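PDB 4Q6B: extracellular ligand-binding receptor from Desulfitobacterium hafniense, which binds leucine in the cleft between two alpha/beta lobes and probably delivers amino acids to an ABC transporter as its extracellular substrate-binding component. Local coordinates for residues Gly42-Lys47 against Ala299-Asp304; Ile86-Ala91 against Ser106-Leu111; Asp185-Tyr190 against Lys219-Glu224; Gly289-Ile294 against Gly323-His328. One frame throughout, in Å; residues are numbered along the deposited sequence.

Overall arrangement
Following the chain from its N terminus, the loop 42-47 opens contact 1, which closes only at 299-304, where helix 284-301 ends. Nested inside that long loop, contact 2 folds 106-111 back onto helix 84-97 beside the bound leucine, and contact 3, also nested, joins helix 183-195 to the end of helix 207-221. Contact 4 begins on helix 284-301 before contact 1 has closed and ends at 323-328, so the two cross; their nearest atoms lie about 5 Å apart. Contacts 1 and 3 sit on opposite sides of the chain's centre, their own centres about 57 Å apart, whereas contact 2 lies between them, about 35 Å from contact 3 centre to centre.

Contact 1. Residues Gly42-Lys47 against Ala299-Asp304; sequences GVQGRK and ALEKSD
Gln44 meets the end of helix 284-301 through its backbone N and its side-chain amide, from within a type I' beta turn, Val43 to Arg46. The turn's backbone N of Gln44 donates to Glu301 OE2 over 2.9 Å, nearly straight at 165°; it comes from the syn side but 29° out of the carboxylate plane. From its other end, the amide of Gln44 reaches past Glu301 in the opposite direction and donates to carbonyls at and just beyond the helix end. NE2 donates to Ser303 O at 2.8 Å, with the acceptor almost in the amide plane; the bonds from NE2 to Leu300 O and Glu301 O are weak. One nitrogen thus faces three backbone oxygens, only one of them through a bond that is not weak. Beside these polar groups, Val43 CG1 rests on Leu300 CB at 3.9 Å, the apolar part of the contact.

The second shell fixes these groups. The turn is closed by Arg46 N to Val43 O at 2.8 Å and by Val43 N to Arg46 O, and positive phi angles at Gln44 and Gly45 fit its type. Behind it Val43 touches Ile11 and Ile37, while Leu300 packs on Leu311 of helix 311-317. Gln44 runs extended beyond CG (chi2 -173°), which carries its amide across to the helix end. A water donates to the amide's oxygen, Gln44 OE1, at 2.9 Å, and more weakly to Ser303 O.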
loop_
_atom_site.group_PDB
_atom_site.type_symbol
_atom_site.label_atom_id
_atom_site.label_comp_id
_atom_site.label_asym_id
_atom_site.label_seq_id
_atom_site.Cartn_x
_atom_site.Cartn_y
_atom_site.Cartn_z
ATOM N N GLY A 42 22.181 -16.548 -4.270
ATOM C CA GLY A 42 21.199 -16.528 -5.351
ATOM C C GLY A 42 20.025 -17.444 -5.047
ATOM O O GLY A 42 19.742 -17.773 -3.875
ATOM N N VAL A 43 19.374 -17.889 -6.111
ATOM C CA VAL A 43 18.213 -18.765 -6.020
ATOM C C VAL A 43 18.549 -20.062 -6.774
ATOM O O VAL A 43 18.810 -20.031 -8.011
ATOM C CB VAL A 43 16.972 -18.115 -6.677
ATOM C CG1 VAL A 43 15.756 -19.040 -6.577
ATOM C CG2 VAL A 43 16.658 -16.770 -6.028
ATOM N N GLN A 44 18.569 -21.183 -6.045
ATOM C CA GLN A 44 18.987 -22.468 -6.596
ATOM C C GLN A 44 20.311 -22.307 -7.348
ATOM O O GLN A 44 20.498 -22.853 -8.444
ATOM C CB GLN A 44 17.896 -23.088 -7.487
ATOM C CG GLN A 44 16.545 -23.255 -6.765
ATOM C CD GLN A 44 15.494 -24.030 -7.564
ATOM O OE1 GLN A 44 15.815 -24.746 -8.530
ATOM N NE2 GLN A 44 14.234 -23.909 -7.152
ATOM N N GLY A 45 21.224 -21.539 -6.750
ATOM C CA GLY A 45 22.550 -21.367 -7.312
ATOM C C GLY A 45 22.615 -20.440 -8.519
ATOM O O GLY A 45 23.695 -20.297 -9.107
ATOM N N ARG A 46 21.496 -19.809 -8.879
ATOM C CA ARG A 46 21.450 -18.899 -10.029
ATOM C C ARG A 46 21.382 -17.427 -9.599
ATOM O O ARG A 46 20.691 -17.081 -8.631
ATOM C CB ARG A 46 20.221 -19.205 -10.905
ATOM C CG ARG A 46 20.393 -20.432 -11.723
ATOM C CD ARG A 46 19.223 -21.375 -11.612
ATOM N NE ARG A 46 18.416 -21.332 -12.828
ATOM C CZ ARG A 46 17.858 -22.397 -13.397
ATOM N NH1 ARG A 46 18.020 -23.611 -12.868
ATOM N NH2 ARG A 46 17.136 -22.247 -14.498
ATOM N N LYS A 47 22.091 -16.558 -10.320
ATOM C CA LYS A 47 21.944 -15.102 -10.081
ATOM C C LYS A 47 20.531 -14.598 -10.345
ATOM O O LYS A 47 19.936 -14.902 -11.398
ATOM C CB LYS A 47 22.932 -14.341 -10.977
ATOM C CG LYS A 47 22.936 -12.837 -10.707
ATOM C CD LYS A 47 23.702 -12.120 -11.783
ATOM C CE LYS A 47 23.920 -10.661 -11.439
ATOM N NZ LYS A 47 24.519 -9.957 -12.615
ATOM N N ALA A 299 10.281 -18.241 -1.696
ATOM C CA ALA A 299 9.346 -19.234 -2.292
ATOM C C ALA A 299 9.975 -19.907 -3.503
ATOM O O ALA A 299 9.807 -21.131 -3.725
ATOM C CB ALA A 299 8.034 -18.588 -2.666
ATOM N N LEU A 300 10.702 -19.123 -4.301
ATOM C CA LEU A 300 11.307 -19.687 -5.527
ATOM C C LEU A 300 12.370 -20.713 -5.235
ATOM O O LEU A 300 12.495 -21.672 -5.991
ATOM C CB LEU A 300 11.907 -18.571 -6.395
ATOM C CG LEU A 300 10.916 -17.763 -7.208
ATOM C CD1 LEU A 300 11.536 -16.409 -7.588
ATOM C CD2 LEU A 300 10.469 -18.488 -8.497
ATOM N N GLU A 301 13.161 -20.519 -4.179
ATOM C CA GLU A 301 14.174 -21.494 -3.751
ATOM C C GLU A 301 13.569 -22.919 -3.650
ATOM O O GLU A 301 14.209 -23.914 -3.945
ATOM C CB GLU A 301 14.753 -21.077 -2.377
ATOM C CG GLU A 301 15.927 -21.941 -1.892
ATOM C CD GLU A 301 17.135 -21.853 -2.826
ATOM O OE1 GLU A 301 17.873 -22.851 -2.975
ATOM O OE2 GLU A 301 17.349 -20.775 -3.424
ATOM N N LYS A 302 12.306 -22.988 -3.238
ATOM C CA LYS A 302 11.704 -24.259 -2.907
ATOM C C LYS A 302 10.842 -24.779 -4.034
ATOM O O LYS A 302 10.182 -25.805 -3.883
ATOM C CB LYS A 302 10.826 -24.086 -1.664
ATOM C CG LYS A 302 11.540 -23.459 -0.469
ATOM C CD LYS A 302 10.785 -23.774 0.828
ATOM C CE LYS A 302 11.077 -22.724 1.909
ATOM N NZ LYS A 302 10.329 -22.934 3.186
ATOM N N SER A 303 10.816 -24.062 -5.164
ATOM C CA SER A 303 9.847 -24.370 -6.226
ATOM C C SER A 303 10.503 -24.986 -7.449
ATOM O O SER A 303 11.722 -25.006 -7.555
ATOM C CB SER A 303 9.085 -23.113 -6.666
ATOM O OG SER A 303 9.909 -22.315 -7.519
ATOM N N ASP A 304 9.667 -25.468 -8.370
ATOM C CA ASP A 304 10.086 -25.907 -9.694
ATOM C C ASP A 304 10.093 -24.701 -10.627
ATOM O O ASP A 304 9.040 -24.179 -11.037
ATOM C CB ASP A 304 9.124 -26.989 -10.202
ATOM C CG ASP A 304 9.426 -27.428 -11.620
ATOM O OD1 ASP A 304 8.556 -28.085 -12.228
ATOM O OD2 ASP A 304 10.529 -27.111 -12.123
HETATM O O HOH W 1 13.781 -25.760 -10.272
#

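Contact 2. Residues Ile86-Ala91 against Ser106-Leu111; sequences ISIPAA and STSPDL. With LEU (leucine), chain B.
The leucine pocket has one wall in the loop 106-111, and this contact seats that loop against helix 84-97. Ser87, on the helix, faces Ser106: the OG of Ser87 donates to Ser106 OG across 2.8 Å. Both hydroxyls lie beside their own backbone N (chi1 -70° and -64°), which turns the two oxygens toward each other. Each is also bonded beyond the pair, Ser87 OG to His81 N and Ser106 OG to Arg82 O, so the bridge is part of a buried polar chain. Replacing Ser87 with an alanine would probably leave His81 N and Ser106 OG without this shared partner.

Farther along, the contact is apolar. Ile88 CG1 lies 3.9 Å from Leu111 CD1, the two side chains crossing obliquely, and Ala91 CB meets the same methyl group at 4.2 Å. The Ile88 side chain also crosses that of Asp110 at about a right angle, its CD1 3.7 Å from OD2, an oxygen whose hydrogen-bond partner is His114. An ST turn shapes the loop here, Ser108 OG accepting from Asp110 N at 3.1 Å.

Next to Ser106, the backbone N of Thr107 donates to the ligand's OXT over 2.9 Å at 164°, and the ligand's amino N donates to Thr107 OG1 at 3.0 Å. The neighbouring donor and acceptor of Thr107 thus match the carboxylate and ammonium of a free amino acid, with Ser84, Ala105 and Asn231 adding to the polar grip and Asp126 bonded to Thr107 OG1, while the Ser87-Ser106 bridge anchors the preceding residue from behind.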
loop_
_atom_site.group_PDB
_atom_site.type_symbol
_atom_site.label_atom_id
_atom_site.label_comp_id
_atom_site.label_asym_id
_atom_site.label_seq_id
_atom_site.Cartn_x
_atom_site.Cartn_y
_atom_site.Cartn_z
ATOM N N ILE A 86 -4.952 -0.361 -12.311
ATOM C CA ILE A 86 -4.112 -1.145 -13.219
ATOM C C ILE A 86 -3.917 -2.563 -12.720
ATOM O O ILE A 86 -4.103 -3.513 -13.472
ATOM C CB ILE A 86 -2.770 -0.410 -13.436
ATOM C CG1 ILE A 86 -3.076 1.014 -13.889
ATOM C CG2 ILE A 86 -1.832 -1.197 -14.427
ATOM C CD1 ILE A 86 -1.816 1.777 -14.290
ATOM N N SER A 87 -3.608 -2.752 -11.437
ATOM C CA SER A 87 -3.389 -4.115 -10.942
ATOM C C SER A 87 -4.620 -5.017 -11.106
ATOM O O SER A 87 -4.486 -6.211 -11.423
ATOM C CB SER A 87 -2.980 -4.094 -9.458
ATOM O OG SER A 87 -1.685 -3.562 -9.292
ATOM N N ILE A 88 -5.811 -4.495 -10.844
ATOM C CA ILE A 88 -6.996 -5.350 -10.923
ATOM C C ILE A 88 -7.200 -5.965 -12.337
ATOM O O ILE A 88 -7.277 -7.193 -12.480
ATOM C CB ILE A 88 -8.244 -4.593 -10.404
ATOM C CG1 ILE A 88 -8.072 -4.325 -8.890
ATOM C CG2 ILE A 88 -9.533 -5.338 -10.728
ATOM C CD1 ILE A 88 -9.127 -3.294 -8.413
ATOM N N PRO A 89 -7.222 -5.140 -13.387
ATOM C CA PRO A 89 -7.348 -5.836 -14.689
ATOM C C PRO A 89 -6.071 -6.574 -15.118
ATOM O O PRO A 89 -6.177 -7.654 -15.750
ATOM C CB PRO A 89 -7.676 -4.708 -15.676
ATOM C CG PRO A 89 -7.294 -3.463 -14.997
ATOM C CD PRO A 89 -7.396 -3.676 -13.499
ATOM N N ALA A 90 -4.890 -6.033 -14.796
ATOM C CA ALA A 90 -3.655 -6.735 -15.187
ATOM C C ALA A 90 -3.577 -8.118 -14.516
ATOM O O ALA A 90 -3.116 -9.068 -15.123
ATOM C CB ALA A 90 -2.397 -5.927 -14.812
ATOM N N ALA A 91 -4.047 -8.210 -13.271
ATOM C CA ALA A 91 -4.107 -9.495 -12.558
ATOM C C ALA A 91 -4.878 -10.561 -13.325
ATOM O O ALA A 91 -4.595 -11.776 -13.134
ATOM C CB ALA A 91 -4.786 -9.298 -11.190
ATOM N N SER A 106 -1.029 -1.844 -4.246
ATOM C CA SER A 106 -2.437 -1.721 -4.587
ATOM C C SER A 106 -3.289 -2.191 -3.425
ATOM O O SER A 106 -3.282 -3.356 -3.100
ATOM C CB SER A 106 -2.767 -2.544 -5.841
ATOM O OG SER A 106 -2.087 -2.063 -6.979
ATOM N N THR A 107 -4.061 -1.268 -2.856
ATOM C CA THR A 107 -4.791 -1.530 -1.618
ATOM C C THR A 107 -6.290 -1.755 -1.789
ATOM O O THR A 107 -6.965 -2.083 -0.806
ATOM C CB THR A 107 -4.617 -0.358 -0.626
ATOM O OG1 THR A 107 -5.034 0.855 -1.281
ATOM C CG2 THR A 107 -3.160 -0.242 -0.182
ATOM N N SER A 108 -6.829 -1.656 -3.000
ATOM C CA SER A 108 -8.261 -1.914 -3.182
ATOM C C SER A 108 -8.681 -3.321 -2.752
ATOM O O SER A 108 -8.111 -4.322 -3.186
ATOM C CB SER A 108 -8.669 -1.744 -4.637
ATOM O OG SER A 108 -10.066 -2.101 -4.813
ATOM N N PRO A 109 -9.728 -3.398 -1.929
ATOM C CA PRO A 109 -10.296 -4.710 -1.579
ATOM C C PRO A 109 -10.696 -5.558 -2.792
ATOM O O PRO A 109 -10.640 -6.792 -2.731
ATOM C CB PRO A 109 -11.521 -4.334 -0.743
ATOM C CG PRO A 109 -11.123 -3.019 -0.074
ATOM C CD PRO A 109 -10.304 -2.289 -1.142
ATOM N N ASP A 110 -11.060 -4.921 -3.901
ATOM C CA ASP A 110 -11.553 -5.632 -5.060
ATOM C C ASP A 110 -10.473 -6.524 -5.734
ATOM O O ASP A 110 -10.802 -7.437 -6.527
ATOM C CB ASP A 110 -12.104 -4.607 -6.059
ATOM C CG ASP A 110 -12.836 -5.254 -7.191
ATOM O OD1 ASP A 110 -13.839 -5.987 -6.934
ATOM O OD2 ASP A 110 -12.405 -5.056 -8.343
ATOM N N LEU A 111 -9.200 -6.235 -5.469
ATOM C CA LEU A 111 -8.118 -6.994 -6.087
ATOM C C LEU A 111 -8.288 -8.476 -5.789
ATOM O O LEU A 111 -8.016 -9.339 -6.649
ATOM C CB LEU A 111 -6.757 -6.463 -5.622
ATOM C CG LEU A 111 -5.569 -7.234 -6.205
ATOM C CD1 LEU A 111 -5.530 -7.038 -7.706
ATOM C CD2 LEU A 111 -4.260 -6.745 -5.527
HETATM N N LEU B . -2.893 2.434 -2.750
HETATM C CA LEU B . -3.025 3.063 -4.068
HETATM C C LEU B . -3.868 2.200 -4.993
HETATM O O LEU B . -4.172 2.588 -6.113
HETATM C CB LEU B . -1.636 3.281 -4.669
HETATM C CG LEU B . -1.008 4.338 -3.754
HETATM C CD1 LEU B . 0.374 3.932 -3.332
HETATM C CD2 LEU B . -1.015 5.744 -4.338
HETATM O OXT LEU B . -4.283 1.108 -4.579
#

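Contact 3. Residues Asp185-Tyr190 against Lys219-Glu224; sequences DLERLY and KSVGIE
Apolar contacts make up most of this interface, and the ring of Tyr190 and the side chain of Val221 carry most of them. Ile223 CG1 sits over the ring face in a CH-pi contact, 3.8 Å from the centroid of Tyr190 and only 9° off the normal, so it stands almost exactly above the centre. With CG anti to its backbone N (chi1 -176°), the ring extends across to 219-224 and also brings CD2 to within 4.1 Å of Val221 CG1. That methyl group meets the aliphatic part of Glu187 as well, 3.7 Å from its CG, and Leu186 adds a looser contact, CD2 to Val221 CG2 at 4.3 Å. Leu186 also touches Phe214, and Ile223 touches Trp193, extending the apolar layer between the helices.

The polar contribution is slight. Glu224 N donates to Tyr190 OH over 3.4 Å, a weak bond at the far end of the ring. A leucine in place of Tyr190 would probably lose this bond and the flat face under Ile223, leaving Glu224 N without its hydroxyl mate.

Backbone geometry explains how Ile223 gets there. Gly222, with phi 96°, is the C-prime residue of a Schellman motif: Ile223 N bonds to Ala218 O, and Gly222 N more weakly to Lys219 O. The arrangement is a Schellman-terminated helix, 207-221, whose following hydrophobic residue packs on the adjacent helix 183-195 of an alpha/beta lobe.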
loop_
_atom_site.group_PDB
_atom_site.type_symbol
_atom_site.label_atom_id
_atom_site.label_comp_id
_atom_site.label_asym_id
_atom_site.label_seq_id
_atom_site.Cartn_x
_atom_site.Cartn_y
_atom_site.Cartn_z
ATOM N N ASP A 185 -18.181 28.052 0.840
ATOM C CA ASP A 185 -19.047 26.911 1.105
ATOM C C ASP A 185 -18.439 25.869 2.035
ATOM O O ASP A 185 -19.165 25.179 2.764
ATOM C CB ASP A 185 -19.558 26.254 -0.172
ATOM C CG ASP A 185 -20.866 25.490 0.065
ATOM O OD1 ASP A 185 -21.785 26.046 0.734
ATOM O OD2 ASP A 185 -20.969 24.340 -0.397
ATOM N N LEU A 186 -17.117 25.724 2.016
ATOM C CA LEU A 186 -16.477 24.953 3.083
ATOM C C LEU A 186 -16.721 25.570 4.484
ATOM O O LEU A 186 -16.934 24.821 5.463
ATOM C CB LEU A 186 -14.985 24.749 2.776
ATOM C CG LEU A 186 -14.226 23.790 3.663
ATOM C CD1 LEU A 186 -14.900 22.430 3.569
ATOM C CD2 LEU A 186 -12.747 23.689 3.213
ATOM N N GLU A 187 -16.710 26.899 4.578
ATOM C CA GLU A 187 -17.109 27.587 5.814
ATOM C C GLU A 187 -18.518 27.208 6.252
ATOM O O GLU A 187 -18.763 26.978 7.443
ATOM C CB GLU A 187 -17.012 29.115 5.686
ATOM C CG GLU A 187 -15.593 29.619 5.774
ATOM C CD GLU A 187 -15.457 31.119 5.578
ATOM O OE1 GLU A 187 -16.414 31.772 5.128
ATOM O OE2 GLU A 187 -14.370 31.647 5.881
ATOM N N ARG A 188 -19.436 27.143 5.291
ATOM C CA ARG A 188 -20.831 26.848 5.569
ATOM C C ARG A 188 -20.944 25.384 6.029
ATOM O O ARG A 188 -21.655 25.090 7.010
ATOM C CB ARG A 188 -21.651 27.074 4.287
ATOM C CG ARG A 188 -23.169 26.996 4.457
ATOM C CD ARG A 188 -23.677 25.574 4.341
ATOM N NE ARG A 188 -23.189 24.900 3.137
ATOM C CZ ARG A 188 -23.448 23.624 2.858
ATOM N NH1 ARG A 188 -24.158 22.905 3.715
ATOM N NH2 ARG A 188 -22.980 23.052 1.745
ATOM N N LEU A 189 -20.252 24.466 5.344
ATOM C CA LEU A 189 -20.170 23.083 5.824
ATOM C C LEU A 189 -19.617 22.997 7.253
ATOM O O LEU A 189 -20.177 22.302 8.096
ATOM C CB LEU A 189 -19.320 22.199 4.898
ATOM C CG LEU A 189 -19.984 21.854 3.570
ATOM C CD1 LEU A 189 -18.898 21.486 2.544
ATOM C CD2 LEU A 189 -20.952 20.696 3.807
ATOM N N TYR A 190 -18.533 23.724 7.531
ATOM C CA TYR A 190 -17.901 23.676 8.863
ATOM C C TYR A 190 -18.876 24.194 9.936
ATOM O O TYR A 190 -18.930 23.642 11.061
ATOM C CB TYR A 190 -16.623 24.517 8.844
ATOM C CG TYR A 190 -15.782 24.516 10.102
ATOM C CD1 TYR A 190 -15.713 23.401 10.930
ATOM C CD2 TYR A 190 -15.039 25.643 10.447
ATOM C CE1 TYR A 190 -14.894 23.403 12.069
ATOM C CE2 TYR A 190 -14.232 25.656 11.605
ATOM C CZ TYR A 190 -14.175 24.537 12.388
ATOM O OH TYR A 190 -13.384 24.566 13.511
ATOM N N LYS A 219 -7.221 24.260 6.313
ATOM C CA LYS A 219 -6.428 25.167 7.160
ATOM C C LYS A 219 -6.785 26.621 6.924
ATOM O O LYS A 219 -6.790 27.427 7.852
ATOM C CB LYS A 219 -4.914 24.906 7.049
ATOM C CG LYS A 219 -4.482 23.441 7.354
ATOM C CD LYS A 219 -4.823 22.920 8.771
ATOM C CE LYS A 219 -4.481 21.419 8.909
ATOM N NZ LYS A 219 -4.790 20.756 10.232
ATOM N N SER A 220 -7.110 26.971 5.688
ATOM C CA SER A 220 -7.518 28.345 5.373
ATOM C C SER A 220 -8.790 28.760 6.092
ATOM O O SER A 220 -8.911 29.892 6.549
ATOM C CB SER A 220 -7.738 28.515 3.863
ATOM O OG SER A 220 -6.529 28.299 3.156
ATOM N N VAL A 221 -9.749 27.840 6.169
ATOM C CA VAL A 221 -11.076 28.129 6.731
ATOM C C VAL A 221 -11.027 28.051 8.275
ATOM O O VAL A 221 -11.891 28.598 8.979
ATOM C CB VAL A 221 -12.103 27.153 6.093
ATOM C CG1 VAL A 221 -13.328 26.935 6.958
ATOM C CG2 VAL A 221 -12.499 27.664 4.722
ATOM N N GLY A 222 -9.982 27.410 8.789
ATOM C CA GLY A 222 -9.744 27.360 10.225
ATOM C C GLY A 222 -10.273 26.103 10.884
ATOM O O GLY A 222 -10.532 26.085 12.090
ATOM N N ILE A 223 -10.409 25.029 10.112
ATOM C CA ILE A 223 -10.932 23.804 10.673
ATOM C C ILE A 223 -9.945 23.231 11.684
ATOM O O ILE A 223 -8.759 23.021 11.378
ATOM C CB ILE A 223 -11.259 22.789 9.559
ATOM C CG1 ILE A 223 -12.402 23.344 8.707
ATOM C CG2 ILE A 223 -11.593 21.427 10.155
ATOM C CD1 ILE A 223 -12.859 22.425 7.615
ATOM N N GLU A 224 -10.426 22.998 12.905
ATOM C CA GLU A 224 -9.516 22.741 14.019
ATOM C C GLU A 224 -9.325 21.237 14.288
ATOM O O GLU A 224 -8.298 20.804 14.842
ATOM C CB GLU A 224 -10.050 23.468 15.274
ATOM C CG GLU A 224 -9.096 23.506 16.456
ATOM C CD GLU A 224 -8.029 24.582 16.301
ATOM O OE1 GLU A 224 -6.819 24.226 16.300
ATOM O OE2 GLU A 224 -8.402 25.778 16.168
#

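Contact 4. Residues Gly289-Ile294 against Gly323-His328; sequences GYDAVI and GVMGMH
Asp291, on helix 284-301, turns its carboxylate into the tight turn between the antiparallel strands 321-323 and 326-328, a beta hairpin. At Gly323 the approach is close: CA lies 3.5 Å from Asp291 OD1, and a side chain on this residue would collide with the other carboxylate oxygen. Gly323 N and Gly326 O pair across the hairpin, as do Gly326 N and Gly323 O, so the turn presents its next two amides to the helix. Val324 N donates to the syn lone pair of Asp291 OD1 over 2.8 Å at 164°. The valine's side chain shields that oxygen, with CG2 at 3.4 Å from OD1, while CG1 meets Tyr290 CE1 at 3.7 Å, the two side chains crossing at about a right angle.

Met325, present as selenomethionine, supplies the second amide: its N donates to Asp291 OD2 over 3.0 Å, on the syn side. Farther on, His328 brings NE2 to that same oxygen at 2.8 Å and 160°. OD2 lies near the plane of the imidazole at its NE2 edge, but the carboxylate plane stands 81° from the ring, and NE2 approaches OD2 from the carboxylate face opposite to Met325 N. The other ring nitrogen, ND1, is bonded to Asp336.

Three donors therefore hold one buried carboxylate, limiting its rotation about chi2. The two backbone N-H groups would probably stabilise Asp291 as an anion, and carboxylates at both ring nitrogens, Asp291 and Asp336, are likely to favour a protonated imidazole.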
loop_
_atom_site.group_PDB
_atom_site.type_symbol
_atom_site.label_atom_id
_atom_site.label_comp_id
_atom_site.label_asym_id
_atom_site.label_seq_id
_atom_site.Cartn_x
_atom_site.Cartn_y
_atom_site.Cartn_z
ATOM N N GLY A 289 8.799 -3.133 -1.480
ATOM C CA GLY A 289 9.577 -3.727 -2.579
ATOM C C GLY A 289 10.626 -4.711 -2.090
ATOM O O GLY A 289 10.814 -5.802 -2.672
ATOM N N TYR A 290 11.354 -4.342 -1.034
ATOM C CA TYR A 290 12.372 -5.196 -0.463
ATOM C C TYR A 290 11.726 -6.501 0.034
ATOM O O TYR A 290 12.186 -7.618 -0.318
ATOM C CB TYR A 290 13.126 -4.425 0.652
ATOM C CG TYR A 290 14.266 -5.212 1.280
ATOM C CD1 TYR A 290 14.037 -6.115 2.320
ATOM C CD2 TYR A 290 15.566 -5.042 0.839
ATOM C CE1 TYR A 290 15.098 -6.815 2.921
ATOM C CE2 TYR A 290 16.621 -5.744 1.394
ATOM C CZ TYR A 290 16.386 -6.641 2.440
ATOM O OH TYR A 290 17.452 -7.326 2.991
ATOM N N ASP A 291 10.659 -6.393 0.822
ATOM C CA ASP A 291 10.038 -7.617 1.324
ATOM C C ASP A 291 9.474 -8.460 0.164
ATOM O O ASP A 291 9.516 -9.729 0.255
ATOM C CB ASP A 291 8.912 -7.332 2.334
ATOM C CG ASP A 291 9.430 -7.183 3.770
ATOM O OD1 ASP A 291 10.648 -7.351 4.046
ATOM O OD2 ASP A 291 8.590 -6.872 4.639
ATOM N N ALA A 292 9.038 -7.825 -0.919
ATOM C CA ALA A 292 8.443 -8.627 -1.994
ATOM C C ALA A 292 9.521 -9.482 -2.657
ATOM O O ALA A 292 9.281 -10.609 -3.017
ATOM C CB ALA A 292 7.795 -7.720 -3.059
ATOM N N VAL A 293 10.685 -8.893 -2.901
ATOM C CA VAL A 293 11.796 -9.613 -3.515
ATOM C C VAL A 293 12.255 -10.725 -2.582
ATOM O O VAL A 293 12.456 -11.863 -3.024
ATOM C CB VAL A 293 12.993 -8.674 -3.854
ATOM C CG1 VAL A 293 14.268 -9.494 -4.213
ATOM C CG2 VAL A 293 12.644 -7.728 -4.982
ATOM N N ILE A 294 12.361 -10.433 -1.285
ATOM C CA ILE A 294 12.889 -11.443 -0.376
ATOM C C ILE A 294 11.888 -12.611 -0.275
ATOM O O ILE A 294 12.292 -13.802 -0.257
ATOM C CB ILE A 294 13.200 -10.887 1.023
ATOM C CG1 ILE A 294 14.289 -9.796 0.982
ATOM C CG2 ILE A 294 13.693 -12.026 1.946
ATOM C CD1 ILE A 294 15.584 -10.215 0.372
ATOM N N GLY A 323 9.348 -10.215 7.808
ATOM C CA GLY A 323 9.982 -9.305 6.864
ATOM C C GLY A 323 10.328 -8.000 7.570
ATOM O O GLY A 323 10.113 -7.866 8.769
ATOM N N VAL A 324 10.805 -7.017 6.805
ATOM C CA VAL A 324 11.148 -5.735 7.413
ATOM C C VAL A 324 9.915 -4.950 7.802
ATOM O O VAL A 324 9.967 -4.086 8.676
ATOM C CB VAL A 324 12.041 -4.888 6.472
ATOM C CG1 VAL A 324 13.213 -5.738 5.976
ATOM C CG2 VAL A 324 11.236 -4.291 5.303
HETATM N N MSE A 325 8.795 -5.269 7.157
HETATM C CA MSE A 325 7.536 -4.559 7.463
HETATM C C MSE A 325 6.864 -5.125 8.722
HETATM O O MSE A 325 5.951 -4.501 9.273
HETATM C CB MSE A 325 6.593 -4.713 6.286
HETATM C CG MSE A 325 7.042 -3.922 5.094
HETATM SE SE MSE A 325 5.809 -4.281 3.612
HETATM C CE MSE A 325 4.093 -3.895 4.535
ATOM N N GLY A 326 7.276 -6.315 9.144
ATOM C CA GLY A 326 6.539 -7.060 10.167
ATOM C C GLY A 326 6.214 -8.490 9.690
ATOM O O GLY A 326 6.872 -9.041 8.787
HETATM N N MSE A 327 5.190 -9.095 10.278
HETATM C CA MSE A 327 4.880 -10.448 9.880
HETATM C C MSE A 327 3.882 -10.495 8.750
HETATM O O MSE A 327 2.802 -9.887 8.832
HETATM C CB MSE A 327 4.412 -11.298 11.054
HETATM C CG MSE A 327 4.194 -12.721 10.618
HETATM SE SE MSE A 327 2.324 -13.032 10.222
HETATM C CE MSE A 327 1.885 -13.709 11.978
ATOM N N HIS A 328 4.267 -11.209 7.694
ATOM C CA HIS A 328 3.447 -11.379 6.491
ATOM C C HIS A 328 2.753 -12.729 6.543
ATOM O O HIS A 328 3.308 -13.682 7.052
ATOM C CB HIS A 328 4.340 -11.352 5.242
ATOM C CG HIS A 328 4.916 -9.994 4.922
ATOM N ND1 HIS A 328 4.234 -9.040 4.184
ATOM C CD2 HIS A 328 6.119 -9.442 5.217
ATOM C CE1 HIS A 328 4.993 -7.962 4.045
ATOM N NE2 HIS A 328 6.140 -8.182 4.665
#